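Long-range contacts in DNA polymerase III subunit beta (Helicobacter pylori 26695, PDB 4S3I), which tethers DNA polymerases and other proteins to DNA and confers processivity on them: residues Glu42-Lys47 and Ser57-Gln62; Ile147-His152 and Pro202-Leu207; Gln168-Val173 and Thr183-Ile188; Glu254-Phe259 and Cys343-Ser348. One frame throughout, in Å; residues are numbered along the deposited sequence.

How the contacts relate
From the N terminus, contact 1 comes first and closes the short loop of the hairpin formed by strands 43-49 and 53-60. Contact 2 closes a longer loop in the central domain, between the segment after helix 135-143 and the start of helix 203-212. Contact 3, the hairpin of strands 169-175 and 179-185, falls wholly within that loop, its nearest atoms about 5 Å from those of contact 2. Contact 4 follows in the C-terminal domain and spans 83 intervening residues. The sheet of contact 1 runs on through strand 233-238 into the central domain. Contacts 3 and 4 share another sheet, which joins the central and C-terminal domains.

Contact 1. Residues Glu42-Lys47 and Ser57-Gln62; sequences EKLFLK and SYIFTQ
Leu44 and Ile59 form a hydrogen-bonded antiparallel pair whose side chains lie side by side, Leu44 CB 4.1 Å from Ile59 CG1. With Leu46 and Ser57 they make the buried, closely covered face of the contact, where Leu46 packs on Leu12, Leu16 and Leu19 of helix 9-19 and Ser57 OG bonds His233 ND1. The backbone bond from Leu44 N to Ile59 O is 2.8 Å and almost straight.

The side bearing Lys43, Phe45, Tyr58 and Phe60 is more open to solvent. Here Lys43, with CG anti to its carbonyl carbon (chi1 -66°) and the chain extended beyond, lies across the Tyr58 ring. Its CE sits over the ring face as a CH-pi contact, and NZ makes a cation-pi contact 3.9 Å from the Tyr58 centroid. Tyr58 CB in turn lies over one face of the Phe45 ring, 3.7 Å from Phe45 CD2, while Tyr58 CE2 stands above the centre of the Phe60 ring. Beyond these pairs Thr61 N reaches Glu42 O at 3.0 Å, coming from above the carbonyl plane, and a weak bond from Thr61 OG1 joins it. Strands 43-49 and 53-60 form an antiparallel beta hairpin in the N-terminal domain of this sliding ring, with helix 9-19 packed on Leu46 and Ile59.

Contact 2. Residues Ile147-His152 and Pro202-Leu207; sequences IEQTSH and PKRALL
Lys203 and Gln149 bring a loop against the first turn of a helix in the central domain: residues 147-152, which include a type I beta turn from Glu148 to Ser151, meet the start of helix 203-212, with Pro202 at its N-cap.

The polar contacts gather on the ammonium group of Lys203. The lysine chain leaves with CG anti to the backbone N (chi1 177°) and then bends at chi2 and chi4, which swings NZ back to the loop. Lys203 NZ is modelled 2.4 Å from Ile147 O, too short to be taken at face value, although a bond between them is likely. A second carbonyl, Ala144 O, also accepts from NZ, and a water 2.9 Å from Lys203 NZ makes a weak link to Gln149 N. Ala144 O and the water thus hold the ammonium, with Ile147 O a probable further partner. On the next residue, Arg204 NH2 bonds Ala21 O, a tie to the N-terminal domain.

Apolar contacts line the same lysine. Gln149 lies across its alkyl part at about a right angle, Gln149 CB 3.5 Å from Lys203 CG, while Ile147 CG2 touches Lys203 CD at 3.9 Å. Ile147 CD1 also meets Leu206 CD1, and both residues rest on Ile159 of strand 158-164.

The extended Gln149 carries its amide over the helix start. Gln149 OE1 comes to 3.8 Å from Leu207 CD1, and Gln149 NE2 lies 3.3 Å from Arg204 N, a pair of donors with no hydrogen bond between them.

Contact 3. Residues Gln168-Val173 and Thr183-Ile188; sequences QTLSVV and TQLEKI
Leu185 and Leu170 pair across two antiparallel strands through hydrogen bonds in both directions, 2.8 Å from Leu185 N to Leu170 O and 2.9 Å from Leu170 N to Leu185 O. The Leu185 side chain starts over its partner's carbonyl: Leu185 CB lies 3.4 Å from Leu170 O, and CG remains close to the same oxygen. With CG anti to the carbonyl carbon (chi1 -53°), the branch runs on beside the Leu170 side chain. At the tip, Leu185 CD1 touches Val172 CG2 at 4.0 Å and Leu170 CD2 at 4.2 Å. These two strands form a beta hairpin of the central domain, and the face bearing Leu170, Val172 and Thr183 packs on helix 135-143. Thr183 CG2 lies against Val172 CB, while Thr183 OG1 bonds Lys366 O. The Thr169 and Glu186 side chains lie side by side, Thr169 CG2 3.7 Å from Glu186 CG. Toward the other neighbour, strand 158-164, Gln168 and Thr169 both face Asp164, a G1 beta bulge. Gln168 O accepts from Ile188 N at 3.0 Å, the donor tilted from the carbonyl plane, and Gln168 OE1 bonds Ile190 N.

Contact 4. Residues Glu254-Phe259 and Cys343-Ser348; sequences EYISSF and CNEPSS
Asn344 grips the main chain on both sides of Tyr255 with the two ends of its amide. Asn344 ND2 donates to Glu254 O at 3.3 Å; that oxygen lies in the amide plane, and the donor in turn lies in the carbonyl plane of Glu254. Asn344 OD1 accepts from Ile256 N at 2.8 Å, a donor tilted 26° from the plane of the Asn344 side-chain carbonyl. Two bonds of this kind fix the rotation of the amide.

Asn344 CG stands anti to its own carbonyl carbon (chi1 -68°), which turns the amide toward Glu254-Ile256. The Tyr255 and Asn344 side chains cross at about a right angle, yet their flat groups are almost parallel, with planes 8° apart. Tyr255 CD1 comes 3.7 Å from Asn344 ND2. On another flank Ile256 meets the amide obliquely, Ile256 CG1 3.2 Å from Asn344 OD1, and CD1 reaches Asn344 CA.

Next to the amide along the chain, Ser257 and Cys343 pair by two nearly straight backbone bonds, the shorter 2.7 Å from Cys343 N to Ser257 O. Ile256 and Ser257 both face Cys343, a classic beta bulge at the start of strand 257-262. This strand ends the sheet within the chain, antiparallel to strand 338-343; strand 350-354 follows, and there Leu351 touches Tyr255 and Phe350 packs on Cys343.

Contact 1. Residues Glu42-Lys47 and Ser57-Gln62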
loop_
_atom_site.group_PDB
_atom_site.type_symbol
_atom_site.label_atom_id
_atom_site.label_comp_id
_atom_site.label_asym_id
_atom_site.label_seq_id
_atom_site.Cartn_x
_atom_site.Cartn_y
_atom_site.Cartn_z
ATOM N N GLU A 42 11.449 -19.406 33.026
ATOM C CA GLU A 42 11.867 -18.117 32.489
ATOM C C GLU A 42 11.385 -17.858 31.062
ATOM O O GLU A 42 11.983 -17.054 30.347
ATOM C CB GLU A 42 13.386 -17.950 32.589
ATOM C CG GLU A 42 13.829 -16.917 33.631
ATOM C CD GLU A 42 13.409 -17.276 35.056
ATOM O OE1 GLU A 42 13.019 -16.356 35.810
ATOM O OE2 GLU A 42 13.475 -18.470 35.426
ATOM N N LYS A 43 10.309 -18.529 30.652
ATOM C CA LYS A 43 9.728 -18.301 29.321
ATOM C C LYS A 43 8.275 -17.829 29.410
ATOM O O LYS A 43 7.542 -18.218 30.331
ATOM C CB LYS A 43 9.796 -19.572 28.457
ATOM C CG LYS A 43 11.206 -20.048 28.066
ATOM C CD LYS A 43 11.133 -21.272 27.140
ATOM C CE LYS A 43 12.493 -21.659 26.555
ATOM N NZ LYS A 43 12.392 -22.836 25.637
ATOM N N LEU A 44 7.872 -16.979 28.463
ATOM C CA LEU A 44 6.454 -16.694 28.217
ATOM C C LEU A 44 6.092 -17.308 26.873
ATOM O O LEU A 44 6.679 -16.959 25.854
ATOM C CB LEU A 44 6.179 -15.186 28.164
ATOM C CG LEU A 44 4.799 -14.811 27.610
ATOM C CD1 LEU A 44 3.716 -15.149 28.623
ATOM C CD2 LEU A 44 4.725 -13.343 27.230
ATOM N N PHE A 45 5.150 -18.239 26.878
ATOM C CA PHE A 45 4.663 -18.838 25.649
ATOM C C PHE A 45 3.386 -18.137 25.223
ATOM O O PHE A 45 2.494 -17.889 26.039
ATOM C CB PHE A 45 4.373 -20.325 25.857
ATOM C CG PHE A 45 5.611 -21.168 26.008
ATOM C CD1 PHE A 45 6.220 -21.313 27.250
ATOM C CD2 PHE A 45 6.177 -21.803 24.901
ATOM C CE1 PHE A 45 7.373 -22.098 27.396
ATOM C CE2 PHE A 45 7.333 -22.585 25.033
ATOM C CZ PHE A 45 7.927 -22.729 26.285
ATOM N N LEU A 46 3.308 -17.835 23.938
ATOM C CA LEU A 46 2.151 -17.174 23.367
ATOM C C LEU A 46 1.683 -18.071 22.231
ATOM O O LEU A 46 2.488 -18.476 21.382
ATOM C CB LEU A 46 2.531 -15.780 22.855
ATOM C CG LEU A 46 3.253 -14.829 23.818
ATOM C CD1 LEU A 46 4.756 -15.006 23.742
ATOM C CD2 LEU A 46 2.907 -13.355 23.534
ATOM N N LYS A 47 0.406 -18.439 22.226
ATOM C CA LYS A 47 -0.073 -19.278 21.133
ATOM C C LYS A 47 -1.451 -18.897 20.614
ATOM O O LYS A 47 -2.327 -18.481 21.375
ATOM C CB LYS A 47 -0.006 -20.767 21.485
ATOM C CG LYS A 47 -0.991 -21.240 22.518
ATOM C CD LYS A 47 -0.963 -22.766 22.575
ATOM C CE LYS A 47 -1.848 -23.319 23.691
ATOM N NZ LYS A 47 -1.221 -23.191 25.038
ATOM N N SER A 57 4.748 -19.747 20.144
ATOM C CA SER A 57 6.050 -19.093 20.220
ATOM C C SER A 57 6.405 -18.840 21.674
ATOM O O SER A 57 5.542 -18.934 22.555
ATOM C CB SER A 57 6.014 -17.751 19.481
ATOM O OG SER A 57 5.585 -17.900 18.141
ATOM N N TYR A 58 7.665 -18.506 21.933
ATOM C CA TYR A 58 8.039 -18.049 23.268
ATOM C C TYR A 58 8.987 -16.860 23.209
ATOM O O TYR A 58 9.712 -16.676 22.226
ATOM C CB TYR A 58 8.651 -19.177 24.110
ATOM C CG TYR A 58 10.132 -19.395 23.881
ATOM C CD1 TYR A 58 10.577 -20.340 22.971
ATOM C CD2 TYR A 58 11.090 -18.667 24.593
ATOM C CE1 TYR A 58 11.929 -20.553 22.767
ATOM C CE2 TYR A 58 12.440 -18.866 24.385
ATOM C CZ TYR A 58 12.854 -19.813 23.472
ATOM O OH TYR A 58 14.198 -20.025 23.257
ATOM N N ILE A 59 8.972 -16.058 24.271
ATOM C CA ILE A 59 10.044 -15.110 24.529
ATOM C C ILE A 59 10.533 -15.350 25.952
ATOM O O ILE A 59 9.789 -15.868 26.792
ATOM C CB ILE A 59 9.595 -13.647 24.362
ATOM C CG1 ILE A 59 8.487 -13.290 25.357
ATOM C CG2 ILE A 59 9.165 -13.377 22.916
ATOM C CD1 ILE A 59 8.066 -11.795 25.313
ATOM N N PHE A 60 11.788 -14.991 26.217
ATOM C CA PHE A 60 12.324 -15.102 27.564
ATOM C C PHE A 60 11.779 -13.945 28.370
ATOM O O PHE A 60 11.645 -12.837 27.854
ATOM C CB PHE A 60 13.851 -15.024 27.547
ATOM C CG PHE A 60 14.521 -16.241 26.971
ATOM C CD1 PHE A 60 14.505 -17.452 27.663
ATOM C CD2 PHE A 60 15.185 -16.173 25.753
ATOM C CE1 PHE A 60 15.125 -18.579 27.139
ATOM C CE2 PHE A 60 15.813 -17.294 25.219
ATOM C CZ PHE A 60 15.782 -18.499 25.914
ATOM N N THR A 61 11.473 -14.192 29.635
ATOM C CA THR A 61 11.069 -13.125 30.542
ATOM C C THR A 61 12.291 -12.404 31.108
ATOM O O THR A 61 13.335 -13.022 31.331
ATOM C CB THR A 61 10.239 -13.678 31.711
ATOM O OG1 THR A 61 11.046 -14.579 32.478
ATOM C CG2 THR A 61 9.013 -14.413 31.188
ATOM N N GLN A 62 12.153 -11.098 31.327
ATOM C CA GLN A 62 13.181 -10.319 32.007
ATOM C C GLN A 62 13.148 -10.604 33.497
ATOM O O GLN A 62 14.182 -10.612 34.166
ATOM C CB GLN A 62 12.975 -8.829 31.761
ATOM C CG GLN A 62 13.214 -8.444 30.323
ATOM C CD GLN A 62 14.569 -8.914 29.832
ATOM O OE1 GLN A 62 14.666 -9.706 28.890
ATOM N NE2 GLN A 62 15.629 -8.432 30.475
#

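Contact 2. Residues Ile147-His152 and Pro202-Leu207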
loop_
_atom_site.group_PDB
_atom_site.type_symbol
_atom_site.label_atom_id
_atom_site.label_comp_id
_atom_site.label_asym_id
_atom_site.label_seq_id
_atom_site.Cartn_x
_atom_site.Cartn_y
_atom_site.Cartn_z
ATOM N N ILE A 147 -0.476 -21.522 -7.416
ATOM C CA ILE A 147 -1.486 -22.247 -6.642
ATOM C C ILE A 147 -2.701 -21.384 -6.321
ATOM O O ILE A 147 -2.562 -20.289 -5.761
ATOM C CB ILE A 147 -0.881 -22.811 -5.345
ATOM C CG1 ILE A 147 0.191 -23.837 -5.689
ATOM C CG2 ILE A 147 -1.946 -23.461 -4.471
ATOM C CD1 ILE A 147 1.039 -24.263 -4.501
ATOM N N GLU A 148 -3.883 -21.878 -6.700
ATOM C CA GLU A 148 -5.152 -21.264 -6.318
ATOM C C GLU A 148 -5.485 -21.662 -4.883
ATOM O O GLU A 148 -5.741 -22.834 -4.594
ATOM C CB GLU A 148 -6.287 -21.726 -7.237
ATOM C CG GLU A 148 -6.298 -21.125 -8.632
ATOM C CD GLU A 148 -7.419 -21.694 -9.494
ATOM O OE1 GLU A 148 -7.188 -21.896 -10.705
ATOM O OE2 GLU A 148 -8.530 -21.935 -8.962
ATOM N N GLN A 149 -5.476 -20.680 -3.988
ATOM C CA GLN A 149 -5.817 -20.893 -2.587
ATOM C C GLN A 149 -7.277 -21.287 -2.482
ATOM O O GLN A 149 -7.622 -22.355 -1.976
ATOM C CB GLN A 149 -5.586 -19.599 -1.817
ATOM C CG GLN A 149 -5.688 -19.718 -0.315
ATOM C CD GLN A 149 -4.925 -18.614 0.384
ATOM O OE1 GLN A 149 -4.486 -17.651 -0.251
ATOM N NE2 GLN A 149 -4.752 -18.747 1.693
ATOM N N THR A 150 -8.133 -20.404 -2.985
ATOM C CA THR A 150 -9.566 -20.646 -3.038
ATOM C C THR A 150 -9.936 -21.579 -4.187
ATOM O O THR A 150 -11.033 -21.474 -4.745
ATOM C CB THR A 150 -10.352 -19.328 -3.218
ATOM O OG1 THR A 150 -10.898 -19.273 -4.543
ATOM C CG2 THR A 150 -9.444 -18.119 -2.992
ATOM N N SER A 151 -9.023 -22.476 -4.550
ATOM C CA SER A 151 -9.316 -23.473 -5.566
ATOM C C SER A 151 -10.537 -24.248 -5.127
ATOM O O SER A 151 -10.756 -24.475 -3.937
ATOM C CB SER A 151 -8.142 -24.426 -5.779
ATOM O OG SER A 151 -8.524 -25.531 -6.579
ATOM N N HIS A 152 -11.343 -24.632 -6.102
ATOM C CA HIS A 152 -12.611 -25.273 -5.832
ATOM C C HIS A 152 -12.365 -26.775 -5.820
ATOM O O HIS A 152 -13.169 -27.554 -5.304
ATOM C CB HIS A 152 -13.623 -24.827 -6.886
ATOM C CG HIS A 152 -13.675 -23.335 -7.055
ATOM N ND1 HIS A 152 -12.676 -22.616 -7.672
ATOM C CD2 HIS A 152 -14.596 -22.425 -6.648
ATOM C CE1 HIS A 152 -12.982 -21.331 -7.656
ATOM N NE2 HIS A 152 -14.144 -21.189 -7.045
ATOM N N PRO A 202 -2.045 -26.737 2.660
ATOM C CA PRO A 202 -2.920 -25.663 2.148
ATOM C C PRO A 202 -2.140 -24.395 1.838
ATOM O O PRO A 202 -1.123 -24.134 2.490
ATOM C CB PRO A 202 -3.873 -25.388 3.316
ATOM C CG PRO A 202 -3.859 -26.666 4.140
ATOM C CD PRO A 202 -2.453 -27.207 4.002
ATOM N N LYS A 203 -2.616 -23.612 0.868
ATOM C CA LYS A 203 -1.954 -22.373 0.461
ATOM C C LYS A 203 -1.749 -21.412 1.629
ATOM O O LYS A 203 -0.684 -20.808 1.767
ATOM C CB LYS A 203 -2.750 -21.696 -0.664
ATOM C CG LYS A 203 -2.205 -20.337 -1.144
ATOM C CD LYS A 203 -1.070 -20.467 -2.166
ATOM C CE LYS A 203 -0.727 -19.114 -2.826
ATOM N NZ LYS A 203 -1.341 -18.924 -4.185
ATOM N N ARG A 204 -2.760 -21.294 2.487
ATOM C CA ARG A 204 -2.658 -20.384 3.626
ATOM C C ARG A 204 -1.461 -20.748 4.486
ATOM O O ARG A 204 -0.678 -19.877 4.883
ATOM C CB ARG A 204 -3.930 -20.424 4.484
ATOM C CG ARG A 204 -3.848 -19.487 5.690
ATOM C CD ARG A 204 -4.872 -19.830 6.751
ATOM N NE ARG A 204 -4.739 -18.976 7.932
ATOM C CZ ARG A 204 -5.592 -18.978 8.950
ATOM N NH1 ARG A 204 -6.644 -19.785 8.923
ATOM N NH2 ARG A 204 -5.399 -18.171 9.989
ATOM N N ALA A 205 -1.318 -22.046 4.757
ATOM C CA ALA A 205 -0.195 -22.544 5.535
ATOM C C ALA A 205 1.107 -22.193 4.838
ATOM O O ALA A 205 2.074 -21.741 5.473
ATOM C CB ALA A 205 -0.308 -24.062 5.727
ATOM N N LEU A 206 1.135 -22.414 3.526
ATOM C CA LEU A 206 2.318 -22.074 2.724
ATOM C C LEU A 206 2.726 -20.623 2.968
ATOM O O LEU A 206 3.881 -20.320 3.299
ATOM C CB LEU A 206 2.034 -22.324 1.236
ATOM C CG LEU A 206 3.213 -22.490 0.258
ATOM C CD1 LEU A 206 2.702 -22.802 -1.138
ATOM C CD2 LEU A 206 4.120 -21.280 0.194
ATOM N N LEU A 207 1.775 -19.718 2.812
ATOM C CA LEU A 207 2.076 -18.301 2.960
ATOM C C LEU A 207 2.516 -17.952 4.382
ATOM O O LEU A 207 3.449 -17.174 4.572
ATOM C CB LEU A 207 0.874 -17.474 2.525
ATOM C CG LEU A 207 0.542 -17.647 1.039
ATOM C CD1 LEU A 207 -0.837 -17.078 0.700
ATOM C CD2 LEU A 207 1.629 -16.992 0.180
HETATM O O HOH W 1 -3.917 -17.693 -3.757
#

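Contact 3. Residues Gln168-Val173 and Thr183-Ile188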
loop_
_atom_site.group_PDB
_atom_site.type_symbol
_atom_site.label_atom_id
_atom_site.label_comp_id
_atom_site.label_asym_id
_atom_site.label_seq_id
_atom_site.Cartn_x
_atom_site.Cartn_y
_atom_site.Cartn_z
ATOM N N GLN A 168 16.016 -40.482 -1.302
ATOM C CA GLN A 168 16.309 -39.281 -0.524
ATOM C C GLN A 168 16.019 -38.021 -1.340
ATOM O O GLN A 168 16.847 -37.100 -1.454
ATOM C CB GLN A 168 17.749 -39.305 -0.014
ATOM C CG GLN A 168 18.030 -40.475 0.951
ATOM C CD GLN A 168 17.239 -40.381 2.265
ATOM O OE1 GLN A 168 17.679 -39.743 3.225
ATOM N NE2 GLN A 168 16.077 -41.027 2.311
ATOM N N THR A 169 14.834 -38.004 -1.939
ATOM C CA THR A 169 14.416 -36.847 -2.705
ATOM C C THR A 169 13.045 -36.389 -2.258
ATOM O O THR A 169 12.159 -37.202 -1.972
ATOM C CB THR A 169 14.417 -37.088 -4.241
ATOM O OG1 THR A 169 13.284 -37.882 -4.614
ATOM C CG2 THR A 169 15.702 -37.758 -4.694
ATOM N N LEU A 170 12.888 -35.076 -2.191
ATOM C CA LEU A 170 11.608 -34.469 -1.891
ATOM C C LEU A 170 11.194 -33.674 -3.117
ATOM O O LEU A 170 11.931 -32.789 -3.576
ATOM C CB LEU A 170 11.736 -33.542 -0.684
ATOM C CG LEU A 170 10.572 -32.584 -0.417
ATOM C CD1 LEU A 170 9.287 -33.367 -0.155
ATOM C CD2 LEU A 170 10.905 -31.689 0.765
ATOM N N SER A 171 10.030 -34.001 -3.670
ATOM C CA SER A 171 9.506 -33.240 -4.797
ATOM C C SER A 171 8.445 -32.269 -4.303
ATOM O O SER A 171 7.618 -32.611 -3.449
ATOM C CB SER A 171 8.922 -34.164 -5.864
ATOM O OG SER A 171 9.879 -35.112 -6.285
ATOM N N VAL A 172 8.478 -31.063 -4.853
ATOM C CA VAL A 172 7.564 -29.997 -4.464
ATOM C C VAL A 172 6.871 -29.534 -5.731
ATOM O O VAL A 172 7.534 -29.198 -6.717
ATOM C CB VAL A 172 8.313 -28.850 -3.771
ATOM C CG1 VAL A 172 7.353 -27.791 -3.313
ATOM C CG2 VAL A 172 9.119 -29.368 -2.575
ATOM N N VAL A 173 5.537 -29.559 -5.721
ATOM C CA VAL A 173 4.731 -29.328 -6.928
ATOM C C VAL A 173 3.516 -28.458 -6.636
ATOM O O VAL A 173 2.809 -28.678 -5.641
ATOM C CB VAL A 173 4.201 -30.655 -7.516
ATOM C CG1 VAL A 173 3.548 -30.424 -8.867
ATOM C CG2 VAL A 173 5.316 -31.690 -7.643
ATOM N N THR A 183 9.768 -28.954 -8.507
ATOM C CA THR A 183 11.195 -29.054 -8.294
ATOM C C THR A 183 11.460 -30.363 -7.608
ATOM O O THR A 183 10.590 -30.917 -6.913
ATOM C CB THR A 183 11.754 -27.890 -7.466
ATOM O OG1 THR A 183 13.187 -27.957 -7.449
ATOM C CG2 THR A 183 11.229 -27.935 -6.030
ATOM N N GLN A 184 12.655 -30.880 -7.825
ATOM C CA GLN A 184 13.056 -32.098 -7.161
ATOM C C GLN A 184 14.274 -31.761 -6.309
ATOM O O GLN A 184 15.296 -31.293 -6.825
ATOM C CB GLN A 184 13.344 -33.200 -8.186
ATOM C CG GLN A 184 13.279 -34.611 -7.608
ATOM C CD GLN A 184 12.929 -35.661 -8.655
ATOM O OE1 GLN A 184 11.758 -35.856 -8.991
ATOM N NE2 GLN A 184 13.948 -36.340 -9.176
ATOM N N LEU A 185 14.150 -31.961 -4.999
ATOM C CA LEU A 185 15.244 -31.673 -4.078
ATOM C C LEU A 185 15.940 -32.976 -3.704
ATOM O O LEU A 185 15.367 -33.829 -3.019
ATOM C CB LEU A 185 14.721 -30.976 -2.824
ATOM C CG LEU A 185 13.868 -29.738 -3.121
ATOM C CD1 LEU A 185 13.080 -29.317 -1.889
ATOM C CD2 LEU A 185 14.754 -28.616 -3.586
ATOM N N GLU A 186 17.180 -33.132 -4.145
ATOM C CA GLU A 186 17.885 -34.382 -3.910
ATOM C C GLU A 186 18.809 -34.292 -2.706
ATOM O O GLU A 186 19.054 -33.199 -2.178
ATOM C CB GLU A 186 18.646 -34.807 -5.167
ATOM C CG GLU A 186 17.731 -35.091 -6.351
ATOM C CD GLU A 186 18.417 -35.884 -7.445
ATOM O OE1 GLU A 186 17.751 -36.741 -8.069
ATOM O OE2 GLU A 186 19.620 -35.647 -7.680
ATOM N N LYS A 187 19.311 -35.449 -2.287
ATOM C CA LYS A 187 20.228 -35.551 -1.153
ATOM C C LYS A 187 19.637 -34.914 0.102
ATOM O O LYS A 187 20.290 -34.137 0.806
ATOM C CB LYS A 187 21.599 -34.968 -1.514
ATOM C CG LYS A 187 22.057 -35.411 -2.901
ATOM C CD LYS A 187 23.568 -35.376 -3.071
ATOM C CE LYS A 187 23.971 -36.048 -4.386
ATOM N NZ LYS A 187 25.445 -36.072 -4.622
ATOM N N ILE A 188 18.378 -35.252 0.353
ATOM C CA ILE A 188 17.678 -34.820 1.546
ATOM C C ILE A 188 17.605 -36.018 2.475
ATOM O O ILE A 188 17.105 -37.074 2.080
ATOM C CB ILE A 188 16.247 -34.387 1.197
ATOM C CG1 ILE A 188 16.284 -33.370 0.062
ATOM C CG2 ILE A 188 15.538 -33.821 2.425
ATOM C CD1 ILE A 188 17.082 -32.126 0.404
#

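Contact 4. Residues Glu254-Phe259 and Cys343-Ser348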
loop_
_atom_site.group_PDB
_atom_site.type_symbol
_atom_site.label_atom_id
_atom_site.label_comp_id
_atom_site.label_asym_id
_atom_site.label_seq_id
_atom_site.Cartn_x
_atom_site.Cartn_y
_atom_site.Cartn_z
ATOM N N GLU A 254 10.075 -35.994 -24.184
ATOM C CA GLU A 254 11.139 -35.283 -24.880
ATOM C C GLU A 254 10.609 -33.971 -25.435
ATOM O O GLU A 254 9.394 -33.773 -25.544
ATOM C CB GLU A 254 11.694 -36.119 -26.036
ATOM C CG GLU A 254 12.433 -37.379 -25.622
ATOM C CD GLU A 254 13.278 -37.936 -26.753
ATOM O OE1 GLU A 254 12.698 -38.358 -27.779
ATOM O OE2 GLU A 254 14.522 -37.934 -26.619
ATOM N N TYR A 255 11.527 -33.088 -25.802
ATOM C CA TYR A 255 11.152 -31.874 -26.517
ATOM C C TYR A 255 11.898 -31.790 -27.837
ATOM O O TYR A 255 13.108 -32.026 -27.889
ATOM C CB TYR A 255 11.427 -30.642 -25.656
ATOM C CG TYR A 255 10.571 -30.599 -24.416
ATOM C CD1 TYR A 255 9.306 -30.025 -24.447
ATOM C CD2 TYR A 255 11.022 -31.143 -23.222
ATOM C CE1 TYR A 255 8.508 -29.984 -23.317
ATOM C CE2 TYR A 255 10.231 -31.109 -22.082
ATOM C CZ TYR A 255 8.978 -30.526 -22.140
ATOM O OH TYR A 255 8.200 -30.492 -21.010
ATOM N N ILE A 256 11.161 -31.474 -28.895
ATOM C CA ILE A 256 11.734 -31.302 -30.223
ATOM C C ILE A 256 12.778 -30.191 -30.204
ATOM O O ILE A 256 13.901 -30.371 -30.678
ATOM C CB ILE A 256 10.645 -30.954 -31.250
ATOM C CG1 ILE A 256 9.573 -32.050 -31.279
ATOM C CG2 ILE A 256 11.252 -30.758 -32.628
ATOM C CD1 ILE A 256 8.362 -31.730 -32.152
ATOM N N SER A 257 12.402 -29.048 -29.637
ATOM C CA SER A 257 13.284 -27.887 -29.612
ATOM C C SER A 257 13.517 -27.330 -28.204
ATOM O O SER A 257 12.585 -27.263 -27.387
ATOM C CB SER A 257 12.737 -26.795 -30.531
ATOM O OG SER A 257 11.537 -27.212 -31.152
ATOM N N SER A 258 14.766 -26.944 -27.937
ATOM C CA SER A 258 15.144 -26.263 -26.702
ATOM C C SER A 258 15.971 -25.004 -26.989
ATOM O O SER A 258 17.074 -25.086 -27.537
ATOM C CB SER A 258 15.944 -27.194 -25.795
ATOM O OG SER A 258 15.157 -28.280 -25.350
ATOM N N PHE A 259 15.452 -23.842 -26.598
ATOM C CA PHE A 259 16.154 -22.580 -26.836
ATOM C C PHE A 259 16.691 -21.961 -25.548
ATOM O O PHE A 259 15.966 -21.866 -24.560
ATOM C CB PHE A 259 15.207 -21.585 -27.497
ATOM C CG PHE A 259 14.428 -22.157 -28.655
ATOM C CD1 PHE A 259 15.066 -22.469 -29.848
ATOM C CD2 PHE A 259 13.054 -22.353 -28.558
ATOM C CE1 PHE A 259 14.339 -22.975 -30.934
ATOM C CE2 PHE A 259 12.315 -22.854 -29.638
ATOM C CZ PHE A 259 12.963 -23.164 -30.829
ATOM N N CYS A 343 10.128 -26.857 -26.270
ATOM C CA CYS A 343 8.854 -26.918 -26.986
ATOM C C CYS A 343 8.745 -28.147 -27.876
ATOM O O CYS A 343 9.752 -28.702 -28.329
ATOM C CB CYS A 343 8.702 -25.704 -27.906
ATOM S SG CYS A 343 8.741 -24.071 -27.129
ATOM N N ASN A 344 7.506 -28.544 -28.140
ATOM C CA ASN A 344 7.204 -29.455 -29.230
ATOM C C ASN A 344 6.355 -28.675 -30.224
ATOM O O ASN A 344 6.773 -27.622 -30.694
ATOM C CB ASN A 344 6.486 -30.703 -28.708
ATOM C CG ASN A 344 7.387 -31.562 -27.855
ATOM O OD1 ASN A 344 8.493 -31.914 -28.273
ATOM N ND2 ASN A 344 6.944 -31.873 -26.640
ATOM N N GLU A 345 5.157 -29.162 -30.520
ATOM C CA GLU A 345 4.241 -28.423 -31.389
ATOM C C GLU A 345 3.715 -27.153 -30.692
ATOM O O GLU A 345 3.636 -27.102 -29.457
ATOM C CB GLU A 345 3.083 -29.326 -31.828
ATOM C CG GLU A 345 2.823 -29.330 -33.332
ATOM C CD GLU A 345 4.082 -29.563 -34.152
ATOM O OE1 GLU A 345 4.369 -28.732 -35.043
ATOM O OE2 GLU A 345 4.778 -30.576 -33.910
ATOM N N PRO A 346 3.371 -26.116 -31.481
ATOM C CA PRO A 346 2.889 -24.850 -30.917
ATOM C C PRO A 346 1.604 -25.016 -30.134
ATOM O O PRO A 346 1.278 -24.132 -29.344
ATOM C CB PRO A 346 2.592 -24.002 -32.161
ATOM C CG PRO A 346 3.499 -24.527 -33.199
ATOM C CD PRO A 346 3.591 -26.012 -32.936
ATOM N N SER A 347 0.875 -26.102 -30.382
ATOM C CA SER A 347 -0.371 -26.379 -29.676
ATOM C C SER A 347 -0.110 -27.243 -28.438
ATOM O O SER A 347 -1.028 -27.534 -27.669
ATOM C CB SER A 347 -1.352 -27.091 -30.604
ATOM O OG SER A 347 -0.749 -28.248 -31.160
ATOM N N SER A 348 1.148 -27.639 -28.260
ATOM C CA SER A 348 1.557 -28.518 -27.163
ATOM C C SER A 348 2.148 -27.749 -25.985
ATOM O O SER A 348 2.742 -26.687 -26.169
ATOM C CB SER A 348 2.579 -29.556 -27.651
ATOM O OG SER A 348 1.960 -30.543 -28.448
#